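Local coordinates for putative outer membrane protein (LpxR) (Salmonella typhimurium, PDB 3FID), which probably removes acyl chains from the lipid A part of lipopolysaccharide as a deacylase of the outer membrane, at residues A[114-119]-A[130-136]. Sequence-based numbering, arbitrary orientation.
Sequences GQEVQN and YPAWQDQ
Two donors grip OE1 of Q118: the indole NE1 of W133 at 2.7 Å and a water at 3.1 Å. The indole bond is nearly straight, 172° at the hydrogen, and leaves in the ring plane of W133, yet NE1 lies well above the amide plane of Q118, about 50° out of it, so it does not follow a lone pair. That amide stands roughly at right angles to the indole. The same oxygen meets the edge of the Y130 ring, 3.3 Å from CD1, while the water also donates to N119 OD1 and accepts from Y130 N. Over one indole face lies the helix backbone: Q115 CA sits 3.8 Å from the five-membered ring centroid and 18° off its normal, a CH-pi contact, and G114 C is 3.6 Å from W133 CH2. With CG anti to its backbone nitrogen, Q115 runs extended past W133 CB, its amide turned only slightly from the ring plane. A second water joins Q115 OE1, W133 O and Q136 NE2. I59 and F79 add further contacts to the indole. A tryptophan from a 3-10 turn thus packs against helix 114-125, joining it to the connection that leads into strand 140-157, in an excursion between strands of the outer membrane beta-barrel. Here the side chain of Q118 lies about 4 Å from that of T34, a ligand of a bound zinc ion.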
loop_
_atom_site.group_PDB
_atom_site.type_symbol
_atom_site.label_atom_id
_atom_site.label_comp_id
_atom_site.label_asym_id
_atom_site.label_seq_id
_atom_site.Cartn_x
_atom_site.Cartn_y
_atom_site.Cartn_z
ATOM N N GLY A 114 -12.572 6.128 -9.703
ATOM C CA GLY A 114 -11.631 7.189 -9.280
ATOM C C GLY A 114 -12.081 8.617 -9.568
ATOM O O GLY A 114 -11.985 9.482 -8.689
ATOM N N GLN A 115 -12.569 8.880 -10.791
ATOM C CA GLN A 115 -13.110 10.231 -11.103
ATOM C C GLN A 115 -14.245 10.612 -10.166
ATOM O O GLN A 115 -14.321 11.747 -9.686
ATOM C CB GLN A 115 -13.603 10.304 -12.550
ATOM C CG GLN A 115 -14.216 11.657 -12.960
ATOM C CD GLN A 115 -14.514 11.710 -14.449
ATOM O OE1 GLN A 115 -14.824 10.687 -15.068
ATOM N NE2 GLN A 115 -14.391 12.911 -15.044
ATOM N N GLU A 116 -15.152 9.668 -9.913
ATOM C CA GLU A 116 -16.323 9.934 -9.073
ATOM C C GLU A 116 -15.906 10.284 -7.649
ATOM O O GLU A 116 -16.328 11.289 -7.132
ATOM C CB GLU A 116 -17.283 8.734 -9.089
ATOM C CG GLU A 116 -17.996 8.492 -10.450
ATOM C CD GLU A 116 -17.219 7.583 -11.420
ATOM O OE1 GLU A 116 -15.972 7.440 -11.314
ATOM O OE2 GLU A 116 -17.864 7.009 -12.328
ATOM N N VAL A 117 -15.030 9.470 -7.052
ATOM C CA VAL A 117 -14.569 9.674 -5.679
ATOM C C VAL A 117 -13.778 10.964 -5.512
ATOM O O VAL A 117 -14.033 11.741 -4.568
ATOM C CB VAL A 117 -13.755 8.461 -5.159
ATOM C CG1 VAL A 117 -13.025 8.786 -3.859
ATOM C CG2 VAL A 117 -14.682 7.257 -4.956
ATOM N N GLN A 118 -12.815 11.194 -6.410
ATOM C CA GLN A 118 -11.989 12.410 -6.321
ATOM C C GLN A 118 -12.771 13.674 -6.617
ATOM O O GLN A 118 -12.652 14.638 -5.884
ATOM C CB GLN A 118 -10.725 12.339 -7.193
ATOM C CG GLN A 118 -9.690 13.425 -6.778
ATOM C CD GLN A 118 -8.504 13.498 -7.727
ATOM O OE1 GLN A 118 -8.647 13.853 -8.911
ATOM N NE2 GLN A 118 -7.320 13.198 -7.202
ATOM N N ASN A 119 -13.601 13.658 -7.659
ATOM C CA ASN A 119 -14.465 14.807 -7.939
ATOM C C ASN A 119 -15.361 15.158 -6.734
ATOM O O ASN A 119 -15.536 16.338 -6.378
ATOM C CB ASN A 119 -15.326 14.559 -9.176
ATOM C CG ASN A 119 -14.580 14.782 -10.483
ATOM O OD1 ASN A 119 -13.368 14.959 -10.508
ATOM N ND2 ASN A 119 -15.313 14.740 -11.580
ATOM N N TYR A 130 -10.221 17.856 -11.612
ATOM C CA TYR A 130 -9.157 17.688 -12.597
ATOM C C TYR A 130 -9.763 17.079 -13.852
ATOM O O TYR A 130 -10.246 15.939 -13.822
ATOM C CB TYR A 130 -8.048 16.789 -12.057
ATOM C CG TYR A 130 -7.286 17.332 -10.872
ATOM C CD1 TYR A 130 -6.921 16.481 -9.827
ATOM C CD2 TYR A 130 -6.889 18.671 -10.798
ATOM C CE1 TYR A 130 -6.191 16.947 -8.725
ATOM C CE2 TYR A 130 -6.158 19.142 -9.695
ATOM C CZ TYR A 130 -5.824 18.273 -8.666
ATOM O OH TYR A 130 -5.118 18.704 -7.546
ATOM N N PRO A 131 -9.766 17.851 -14.965
ATOM C CA PRO A 131 -10.446 17.406 -16.191
ATOM C C PRO A 131 -9.855 16.161 -16.865
ATOM O O PRO A 131 -10.573 15.473 -17.571
ATOM C CB PRO A 131 -10.371 18.646 -17.114
ATOM C CG PRO A 131 -9.163 19.409 -16.603
ATOM C CD PRO A 131 -9.182 19.208 -15.106
ATOM N N ALA A 132 -8.575 15.863 -16.634
ATOM C CA ALA A 132 -7.918 14.725 -17.329
ATOM C C ALA A 132 -8.417 13.358 -16.890
ATOM O O ALA A 132 -7.980 12.338 -17.415
ATOM C CB ALA A 132 -6.381 14.817 -17.260
ATOM N N TRP A 133 -9.350 13.328 -15.932
ATOM C CA TRP A 133 -10.076 12.098 -15.641
ATOM C C TRP A 133 -10.823 11.579 -16.886
ATOM O O TRP A 133 -11.061 10.404 -16.998
ATOM C CB TRP A 133 -11.033 12.292 -14.451
ATOM C CG TRP A 133 -10.376 12.063 -13.125
ATOM C CD1 TRP A 133 -10.117 13.000 -12.146
ATOM C CD2 TRP A 133 -9.918 10.803 -12.609
ATOM N NE1 TRP A 133 -9.514 12.392 -11.060
ATOM C CE2 TRP A 133 -9.381 11.049 -11.314
ATOM C CE3 TRP A 133 -9.924 9.495 -13.108
ATOM C CZ2 TRP A 133 -8.835 10.022 -10.506
ATOM C CZ3 TRP A 133 -9.374 8.471 -12.315
ATOM C CH2 TRP A 133 -8.818 8.754 -11.023
ATOM N N GLN A 134 -11.164 12.467 -17.834
ATOM C CA GLN A 134 -11.803 12.065 -19.099
ATOM C C GLN A 134 -10.859 11.205 -19.930
ATOM O O GLN A 134 -11.303 10.416 -20.757
ATOM C CB GLN A 134 -12.286 13.306 -19.924
ATOM C CG GLN A 134 -11.188 14.250 -20.396
ATOM C CD GLN A 134 -11.704 15.554 -21.060
ATOM O OE1 GLN A 134 -12.743 15.559 -21.746
ATOM N NE2 GLN A 134 -10.962 16.649 -20.874
ATOM N N ASP A 135 -9.555 11.395 -19.724
ATOM C CA ASP A 135 -8.535 10.640 -20.455
ATOM C C ASP A 135 -7.842 9.594 -19.553
ATOM O O ASP A 135 -6.675 9.246 -19.756
ATOM C CB ASP A 135 -7.531 11.635 -21.094
ATOM C CG ASP A 135 -6.702 11.011 -22.199
ATOM O OD1 ASP A 135 -7.174 10.046 -22.841
ATOM O OD2 ASP A 135 -5.583 11.517 -22.435
ATOM N N GLN A 136 -8.567 9.098 -18.536
ATOM C CA GLN A 136 -8.026 8.067 -17.626
ATOM C C GLN A 136 -7.709 6.744 -18.328
ATOM O O GLN A 136 -8.139 6.522 -19.461
ATOM C CB GLN A 136 -8.973 7.856 -16.426
ATOM C CG GLN A 136 -10.334 7.169 -16.720
ATOM C CD GLN A 136 -11.145 7.010 -15.442
ATOM O OE1 GLN A 136 -10.702 6.354 -14.516
ATOM N NE2 GLN A 136 -12.326 7.634 -15.387
HETATM O O HOH W 1 -11.564 5.081 -12.210
HETATM O O HOH W 2 -13.769 6.964 -12.806
HETATM O O HOH W 3 -12.933 15.327 -13.596
HETATM O O HOH W 4 -13.947 9.283 -17.229
HETATM O O HOH W 5 -10.840 15.913 -9.694
#